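Local coordinates for protein exodeoxyribonuclease III (Methanosarcina mazei, PDB 5J8N) that probably acts as a magnesium-dependent DNA repair nuclease that cuts DNA at abasic sites and trims duplex DNA from its 3' ends, at residues Asp130-Leu133 / Asp134-Ala138; Arg99-Glu103 / Asp104-Leu108; Ile88-Phe91 / Asp92-Gly95; Asn137-Ser141 / Glu142-Leu146. The protein carries 3 engineered substitutions. All blocks are in the same frame, centred on the assembly; numbering follows the deposited sequence.

Interaction 1: Asp130-Leu133 / Asp134-Ala138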
# COMPACT_ATOMS: atom_id res chain seq x y z
N ASP A 130 -6.83 -1.52 -14.02
CA ASP A 130 -7.88 -2.38 -14.59
C ASP A 130 -7.62 -3.85 -14.25
O ASP A 130 -8.54 -4.59 -13.87
CB ASP A 130 -7.92 -2.21 -16.10
CG ASP A 130 -8.52 -0.89 -16.53
OD1 ASP A 130 -9.28 -0.30 -15.74
OD2 ASP A 130 -8.27 -0.47 -17.70
N ALA A 131 -6.37 -4.28 -14.38
CA ALA A 131 -6.02 -5.67 -14.10
C ALA A 131 -6.22 -5.97 -12.63
O ALA A 131 -6.72 -7.02 -12.28
CB ALA A 131 -4.59 -5.99 -14.52
N PHE A 132 -5.76 -5.08 -11.75
CA PHE A 132 -6.00 -5.26 -10.36
C PHE A 132 -7.49 -5.36 -10.01
O PHE A 132 -7.87 -6.26 -9.22
CB PHE A 132 -5.35 -4.10 -9.57
CG PHE A 132 -5.98 -3.93 -8.18
CD1 PHE A 132 -5.70 -4.85 -7.20
CD2 PHE A 132 -6.92 -2.94 -7.93
CE1 PHE A 132 -6.31 -4.75 -5.91
CE2 PHE A 132 -7.55 -2.86 -6.68
CZ PHE A 132 -7.28 -3.78 -5.72
N LEU A 133 -8.32 -4.50 -10.58
CA LEU A 133 -9.73 -4.54 -10.22
C LEU A 133 -10.33 -5.88 -10.64
O LEU A 133 -11.08 -6.50 -9.87
CB LEU A 133 -10.47 -3.36 -10.86
CG LEU A 133 -11.96 -3.32 -10.50
CD1 LEU A 133 -12.15 -3.41 -8.99
CD2 LEU A 133 -12.53 -2.04 -11.09
N ASP A 134 -9.95 -6.37 -11.80
CA ASP A 134 -10.50 -7.65 -12.23
C ASP A 134 -10.01 -8.78 -11.34
O ASP A 134 -10.79 -9.71 -11.01
CB ASP A 134 -10.15 -7.94 -13.70
CG ASP A 134 -10.92 -7.07 -14.68
OD1 ASP A 134 -11.91 -6.42 -14.31
OD2 ASP A 134 -10.52 -7.00 -15.84
N TYR A 135 -8.76 -8.74 -10.94
CA TYR A 135 -8.19 -9.72 -10.05
C TYR A 135 -8.90 -9.73 -8.71
O TYR A 135 -9.29 -10.82 -8.24
CB TYR A 135 -6.70 -9.44 -9.88
CG TYR A 135 -5.96 -10.42 -9.05
CD1 TYR A 135 -6.02 -10.36 -7.66
CD2 TYR A 135 -5.22 -11.45 -9.65
CE1 TYR A 135 -5.31 -11.28 -6.87
CE2 TYR A 135 -4.52 -12.37 -8.87
CZ TYR A 135 -4.57 -12.25 -7.48
OH TYR A 135 -3.86 -13.17 -6.73
N ALA A 136 -9.04 -8.57 -8.09
CA ALA A 136 -9.70 -8.50 -6.79
C ALA A 136 -11.14 -8.93 -6.94
O ALA A 136 -11.62 -9.71 -6.10
CB ALA A 136 -9.58 -7.10 -6.28
N ASN A 137 -11.84 -8.49 -7.99
CA ASN A 137 -13.25 -8.86 -8.12
C ASN A 137 -13.41 -10.37 -8.28
O ASN A 137 -14.36 -10.93 -7.78
CB ASN A 137 -13.87 -8.10 -9.29
CG ASN A 137 -14.19 -6.64 -8.93
OD1 ASN A 137 -14.15 -6.24 -7.78
ND2 ASN A 137 -14.55 -5.86 -9.94
N ALA A 138 -12.49 -11.05 -8.95
CA ALA A 138 -12.62 -12.48 -9.08
C ALA A 138 -12.50 -13.14 -7.72
O ALA A 138 -13.28 -14.06 -7.45
CB ALA A 138 -11.57 -13.02 -10.09
O HOH W 1 -11.35 -3.70 -14.44

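Interaction 2: Arg99-Glu103 / Asp104-Leu108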
# COMPACT_ATOMS: atom_id res chain seq x y z
N ARG A 99 0.73 -11.20 -2.81
CA ARG A 99 -0.42 -11.78 -2.13
C ARG A 99 0.02 -12.76 -1.07
O ARG A 99 0.81 -13.69 -1.32
CB ARG A 99 -1.32 -12.46 -3.15
CG ARG A 99 -2.42 -13.30 -2.52
CD ARG A 99 -3.32 -13.88 -3.58
NE ARG A 99 -4.26 -14.85 -3.00
CZ ARG A 99 -5.09 -15.56 -3.71
NH1 ARG A 99 -5.18 -15.40 -5.00
NH2 ARG A 99 -5.85 -16.45 -3.08
N THR A 100 -0.52 -12.58 0.14
CA THR A 100 -0.35 -13.55 1.22
C THR A 100 -1.72 -13.83 1.80
O THR A 100 -2.39 -12.89 2.27
CB THR A 100 0.62 -13.01 2.32
OG1 THR A 100 0.17 -11.71 2.71
CG2 THR A 100 2.05 -12.93 1.80
N ASP A 101 -2.14 -15.09 1.83
CA ASP A 101 -3.45 -15.46 2.39
C ASP A 101 -3.25 -15.84 3.83
O ASP A 101 -2.31 -16.59 4.14
CB ASP A 101 -4.08 -16.63 1.63
CG ASP A 101 -4.44 -16.28 0.20
OD1 ASP A 101 -4.12 -15.18 -0.28
OD2 ASP A 101 -5.11 -17.12 -0.40
N TYR A 102 -4.18 -15.40 4.68
CA TYR A 102 -4.22 -15.88 6.07
C TYR A 102 -5.53 -16.61 6.31
O TYR A 102 -6.41 -16.66 5.43
CB TYR A 102 -4.02 -14.70 7.03
CG TYR A 102 -2.69 -14.07 6.79
CD1 TYR A 102 -1.52 -14.62 7.34
CD2 TYR A 102 -2.57 -12.95 5.96
CE1 TYR A 102 -0.26 -14.08 7.04
CE2 TYR A 102 -1.32 -12.39 5.67
CZ TYR A 102 -0.17 -12.96 6.23
OH TYR A 102 1.07 -12.46 5.90
N GLU A 103 -5.69 -17.22 7.50
CA GLU A 103 -6.91 -17.99 7.72
C GLU A 103 -8.13 -17.10 7.60
O GLU A 103 -9.14 -17.57 7.11
CB GLU A 103 -6.92 -18.66 9.11
CG GLU A 103 -5.83 -19.69 9.34
CD GLU A 103 -6.01 -20.95 8.52
OE1 GLU A 103 -7.05 -21.08 7.83
OE2 GLU A 103 -5.09 -21.80 8.54
N ASP A 104 -8.02 -15.83 7.99
CA ASP A 104 -9.20 -14.97 8.06
C ASP A 104 -9.38 -14.01 6.88
O ASP A 104 -10.45 -13.40 6.75
CB ASP A 104 -9.16 -14.15 9.35
CG ASP A 104 -9.31 -15.02 10.60
OD1 ASP A 104 -10.39 -15.61 10.74
OD2 ASP A 104 -8.33 -15.06 11.38
N PHE A 105 -8.39 -13.88 6.00
CA PHE A 105 -8.53 -12.96 4.89
C PHE A 105 -7.37 -13.12 3.95
O PHE A 105 -6.32 -13.68 4.34
CB PHE A 105 -8.59 -11.48 5.36
CG PHE A 105 -7.37 -11.02 6.17
CD1 PHE A 105 -7.35 -11.25 7.54
CD2 PHE A 105 -6.29 -10.41 5.57
CE1 PHE A 105 -6.25 -10.86 8.30
CE2 PHE A 105 -5.19 -9.98 6.34
CZ PHE A 105 -5.17 -10.21 7.69
N VAL A 106 -7.55 -12.60 2.75
CA VAL A 106 -6.50 -12.49 1.74
C VAL A 106 -5.89 -11.08 1.79
O VAL A 106 -6.66 -10.11 1.75
CB VAL A 106 -7.07 -12.72 0.34
CG1 VAL A 106 -6.03 -12.47 -0.75
CG2 VAL A 106 -7.65 -14.17 0.22
N LEU A 107 -4.56 -10.98 1.85
CA LEU A 107 -3.89 -9.69 1.84
C LEU A 107 -3.17 -9.44 0.54
O LEU A 107 -2.34 -10.27 0.11
CB LEU A 107 -2.89 -9.64 2.97
CG LEU A 107 -2.04 -8.37 3.06
CD1 LEU A 107 -2.88 -7.09 3.33
CD2 LEU A 107 -1.00 -8.52 4.20
N LEU A 108 -3.49 -8.33 -0.10
CA LEU A 108 -2.77 -7.91 -1.32
C LEU A 108 -1.98 -6.66 -0.98
O LEU A 108 -2.58 -5.64 -0.60
CB LEU A 108 -3.76 -7.61 -2.48
CG LEU A 108 -4.77 -8.76 -2.78
CD1 LEU A 108 -5.65 -8.33 -3.96
CD2 LEU A 108 -4.08 -10.11 -3.03

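Interaction 3: Ile88-Phe91 / Asp92-Gly95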
# COMPACT_ATOMS: atom_id res chain seq x y z
N ILE A 88 0.07 -11.80 -14.72
CA ILE A 88 0.14 -11.12 -16.02
C ILE A 88 1.55 -10.59 -16.16
O ILE A 88 1.94 -9.72 -15.39
CB ILE A 88 -0.86 -9.97 -16.12
CG1 ILE A 88 -2.30 -10.52 -15.99
CG2 ILE A 88 -0.66 -9.19 -17.44
CD1 ILE A 88 -3.31 -9.47 -15.74
N GLU A 89 2.30 -11.12 -17.11
CA GLU A 89 3.77 -10.89 -17.13
C GLU A 89 4.12 -9.41 -17.17
O GLU A 89 5.05 -8.97 -16.46
CB GLU A 89 4.43 -11.64 -18.30
CG GLU A 89 5.98 -11.61 -18.27
CD GLU A 89 6.59 -10.33 -18.89
OE1 GLU A 89 6.00 -9.76 -19.84
OE2 GLU A 89 7.68 -9.90 -18.43
N VAL A 90 3.42 -8.62 -17.97
CA VAL A 90 3.83 -7.23 -18.16
C VAL A 90 3.66 -6.45 -16.85
O VAL A 90 4.36 -5.43 -16.64
CB VAL A 90 3.06 -6.58 -19.34
CG1 VAL A 90 1.58 -6.38 -18.98
CG2 VAL A 90 3.71 -5.28 -19.75
N PHE A 91 2.82 -6.92 -15.92
CA PHE A 91 2.73 -6.30 -14.60
C PHE A 91 3.59 -7.04 -13.58
O PHE A 91 4.28 -6.38 -12.73
CB PHE A 91 1.25 -6.26 -14.12
CG PHE A 91 0.35 -5.54 -15.07
CD1 PHE A 91 0.69 -4.26 -15.52
CD2 PHE A 91 -0.81 -6.12 -15.58
CE1 PHE A 91 -0.10 -3.58 -16.43
CE2 PHE A 91 -1.59 -5.44 -16.53
CZ PHE A 91 -1.23 -4.16 -16.96
N ASP A 92 3.65 -8.36 -13.64
CA ASP A 92 4.39 -9.12 -12.62
C ASP A 92 5.88 -8.76 -12.70
O ASP A 92 6.54 -8.71 -11.63
CB ASP A 92 4.19 -10.65 -12.80
CG ASP A 92 2.74 -11.10 -12.58
OD1 ASP A 92 1.91 -10.30 -12.22
OD2 ASP A 92 2.49 -12.28 -12.83
N ARG A 93 6.39 -8.42 -13.87
CA ARG A 93 7.82 -8.21 -14.04
C ARG A 93 8.28 -6.91 -13.33
O ARG A 93 9.49 -6.65 -13.24
CB ARG A 93 8.21 -8.18 -15.52
CG ARG A 93 8.05 -6.83 -16.24
CD ARG A 93 8.77 -6.77 -17.64
NE ARG A 93 8.01 -7.41 -18.71
CZ ARG A 93 7.64 -6.83 -19.86
NH1 ARG A 93 7.95 -5.56 -20.12
NH2 ARG A 93 6.96 -7.52 -20.76
N GLU A 94 7.34 -6.10 -12.87
CA GLU A 94 7.71 -4.87 -12.15
C GLU A 94 7.67 -5.04 -10.65
O GLU A 94 7.99 -4.10 -9.92
CB GLU A 94 6.83 -3.71 -12.60
CG GLU A 94 7.12 -3.33 -14.06
CD GLU A 94 6.69 -1.91 -14.42
OE1 GLU A 94 6.18 -1.14 -13.57
OE2 GLU A 94 6.79 -1.60 -15.66
N GLY A 95 7.35 -6.21 -10.15
CA GLY A 95 7.47 -6.48 -8.71
C GLY A 95 6.68 -5.57 -7.82
O GLY A 95 7.17 -5.13 -6.75

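Interaction 4: Asn137-Ser141 / Glu142-Leu146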
# COMPACT_ATOMS: atom_id res chain seq x y z
N ASN A 137 -11.84 -8.49 -7.99
CA ASN A 137 -13.25 -8.86 -8.12
C ASN A 137 -13.41 -10.37 -8.28
O ASN A 137 -14.36 -10.93 -7.78
CB ASN A 137 -13.87 -8.10 -9.29
CG ASN A 137 -14.19 -6.64 -8.93
OD1 ASN A 137 -14.15 -6.24 -7.78
ND2 ASN A 137 -14.55 -5.86 -9.94
N ALA A 138 -12.49 -11.05 -8.95
CA ALA A 138 -12.62 -12.48 -9.08
C ALA A 138 -12.50 -13.14 -7.72
O ALA A 138 -13.28 -14.06 -7.45
CB ALA A 138 -11.57 -13.02 -10.09
N LEU A 139 -11.55 -12.73 -6.90
CA LEU A 139 -11.45 -13.29 -5.55
C LEU A 139 -12.72 -12.99 -4.69
O LEU A 139 -13.20 -13.85 -3.96
CB LEU A 139 -10.22 -12.78 -4.80
CG LEU A 139 -8.89 -13.30 -5.39
CD1 LEU A 139 -7.74 -12.66 -4.62
CD2 LEU A 139 -8.82 -14.80 -5.32
N LYS A 140 -13.21 -11.77 -4.80
CA LYS A 140 -14.39 -11.38 -4.05
C LYS A 140 -15.61 -12.22 -4.48
O LYS A 140 -16.41 -12.63 -3.63
CB LYS A 140 -14.65 -9.88 -4.23
CG LYS A 140 -15.66 -9.33 -3.21
CD LYS A 140 -15.57 -7.79 -3.17
CE LYS A 140 -16.15 -7.20 -4.44
NZ LYS A 140 -17.63 -7.44 -4.51
N SER A 141 -15.74 -12.54 -5.77
CA SER A 141 -16.81 -13.35 -6.32
C SER A 141 -16.82 -14.73 -5.67
O SER A 141 -17.85 -15.34 -5.52
CB SER A 141 -16.64 -13.45 -7.87
OG SER A 141 -17.41 -14.51 -8.42
N GLU A 142 -15.60 -15.21 -5.35
CA GLU A 142 -15.40 -16.55 -4.73
C GLU A 142 -15.69 -16.55 -3.20
O GLU A 142 -15.77 -17.61 -2.58
CB GLU A 142 -13.95 -17.02 -4.93
CG GLU A 142 -13.47 -17.24 -6.38
CD GLU A 142 -11.91 -17.32 -6.47
OE1 GLU A 142 -11.39 -17.19 -7.59
OE2 GLU A 142 -11.22 -17.52 -5.42
N GLY A 143 -15.86 -15.37 -2.62
CA GLY A 143 -16.21 -15.22 -1.21
C GLY A 143 -14.98 -14.90 -0.36
O GLY A 143 -15.09 -14.93 0.86
N LYS A 144 -13.83 -14.58 -0.94
CA LYS A 144 -12.70 -14.17 -0.14
C LYS A 144 -13.03 -12.89 0.58
O LYS A 144 -13.79 -12.04 0.08
CB LYS A 144 -11.45 -13.97 -1.01
CG LYS A 144 -10.94 -15.20 -1.72
CD LYS A 144 -10.70 -16.33 -0.79
CE LYS A 144 -10.04 -17.49 -1.54
NZ LYS A 144 -9.83 -18.70 -0.67
N LYS A 145 -12.37 -12.70 1.73
CA LYS A 145 -12.33 -11.41 2.46
C LYS A 145 -11.04 -10.76 2.06
O LYS A 145 -9.98 -11.35 2.33
CB LYS A 145 -12.43 -11.64 3.98
CG LYS A 145 -13.85 -12.09 4.43
CD LYS A 145 -13.79 -13.41 5.21
CE LYS A 145 -13.48 -13.15 6.69
NZ LYS A 145 -12.97 -14.35 7.48
N LEU A 146 -11.09 -9.59 1.44
CA LEU A 146 -9.91 -8.95 0.87
C LEU A 146 -9.48 -7.75 1.65
O LEU A 146 -10.28 -6.84 1.89
CB LEU A 146 -10.20 -8.50 -0.56
CG LEU A 146 -10.37 -9.70 -1.49
CD1 LEU A 146 -11.20 -9.35 -2.71
CD2 LEU A 146 -9.00 -10.21 -1.91
O HOH W 2 -16.41 -12.16 -1.06

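Interaction 1: Asp130-Leu133 / Asp134-Ala138
L133 and N137, one helical turn apart, make the nearest side-chain approach here: the CD1 methyl of L133 lies 3.6 Å from N137 ND2, the two side chains meeting at a slant. With CG anti to its own carbonyl carbon (chi1 -78°), N137 leans back toward the preceding turn and sets its amide beside that methyl. OD1 bonds to the hydroxyl of Y189, so an alanine in place of N137 would probably leave that hydroxyl without this mate and uncover the L133 methyl. The apolar touch along the helix is F132 CE1, 4.0 Å from A136 CB; the same phenyl ring meets F112 and F184 edge-to-face. All this belongs to helix 119-141, the crossover of a beta-alpha-beta unit that joins parallel strands 106-111 and 146-149. The backbone bonds are regular i to i+4. A136 N reaches F132 O at 2.8 Å and is nearly straight (174°), and N137 N reaches L133 O at the same length. On the exposed side a water donates to two acceptors, D130 O at 3.0 Å and D134 OD1 at 2.8 Å, linking the carboxylate of D134 to the carbonyl one turn earlier.

Interaction 2: Arg99-Glu103 / Asp104-Leu108
R99 and L108 face each other as a non-hydrogen-bonded pair, with L108 CD2 3.6 Å from R99 CB and alongside the arginine's aliphatic stem. This is the tight end. The R99 chain stays extended from CG to NE and brings its guanidinium to D101, two residues on, which it grips side-on: NE to OD1 at 2.7 Å, almost straight (176°), and NH2 to the syn lone pair of OD2. V106 CG1 packs obliquely against this salt bridge, 3.3 Å from D101 OD1, while R99 NH1 turns to Y135. T100 and L107 form the hydrogen-bonded pair, each N to the other's O at 2.9 Å, and on their face Y102 presents its ring edge to L107 CD2. The rings of Y102 and F105 lie obliquely, planes 46° apart, with I33 packing on both; the Y102 hydroxyl bonds to S75. Toward the reversal the ladder slackens: Y102 N still binds F105 O firmly at 2.8 Å, but the return bond, F105 N to Y102 O, is weak at 3.5 Å. E103 at the reversal is exposed, its carboxylate leading away, whereas D104 is held by Y4. The whole is a beta hairpin of strands 97-101 and 106-111, part of one of the two mixed sheets of this DNase I-like fold.

Interaction 3: Ile88-Phe91 / Asp92-Gly95
I88, at the N-cap position of the short helix 89-92, is held to D92 from two directions: its carbonyl O accepts D92 N at 2.8 Å, and its own N gives a weak bond to D92 OD1 at 3.4 Å. The D92 carboxylate also receives weak bonds from the backbone N atoms of M86 and G87, so it gathers donors just ahead of the helix. E89 comes next, and its backbone O accepts R93 N at 3.0 Å. Its side chain, bent at chi2, turns its carboxylate to the R93 guanidinium, which takes it side-on: NE to OE2 at 2.5 Å and NH2 to OE1 at 2.6 Å, the two planes 29° apart. R93 is itself bent at chi3 (80°), which folds its head back to E89; as R93 was modelled in two conformers, this exposed grip may not be permanent. The segment is a single helical turn leading to strand 97-101, closed by a type I turn from D92 to G95, where G95 takes positive phi. V90 sets its CG2 methyl over one face of the R93 guanidinium, 4.1 Å from NH2, while its O accepts the hydroxyl of Y124. F91 meets the rings of Y124 and F128 edge-to-face, and its carbonyl takes E94 N at 3.1 Å, the donor standing well above the carbonyl plane. E94 OE1 forms salt bridges with R121 and R96.

Interaction 4: Asn137-Ser141 / Glu142-Leu146
L139 and L146 meet across the end of helix 119-141, and the L139 side chain can be followed outward. CB lies 4.0 Å from K144 CG, with L146 CD2 close by. CG sits anti to the carbonyl carbon (chi1 -68°), and from it the two methyls part. CD1 packs 3.9 Å from L146 CD2, the leucines crossing at about a right angle; CD2 comes 3.6 Å from E142 OE2, whose extended chain passes at a slant. The backbone here is a Schellman motif: K144 N bonds to L139 O at 3.2 Å, and G143 N bonds to K140 O from well above the carbonyl plane. G143 adopts positive phi (99°), where a side chain would jam against the preceding carbonyl. The chain then turns into strand 146-149, completing a beta-alpha-beta crossover. L146 CD1, the other methyl, rests 3.8 Å from K140 CB; an alanine at L146 would probably open a gap beside L139 CD1 and K140 CB and let the L139 methyl turn more freely. Beyond it K140 NZ bonds to A187 O. A water donates to K140 O at 2.6 Å and to K144 O at 2.9 Å, bridging the helix end and the loop.

How the interactions relate
Interaction 2 is the buried one, a hairpin of apolar and aromatic packing with an internal salt bridge; interaction 3 is a surface turn whose ion pair is exposed. Interactions 1 and 4 are partly buried, lie on the same helix, 119-141, and share N137 and A138, the first in its regular course and the second at its Schellman end. The helix packs on the hairpin, F132 and Y135 against L108, with the R99 to Y135 bond beside them, and strand pairing follows where V106 N meets K145 O. Interaction 3 leans on the same helix, F91 and I88 packing on A131, but touches nothing of interaction 4, about 11 Å away between nearest atoms.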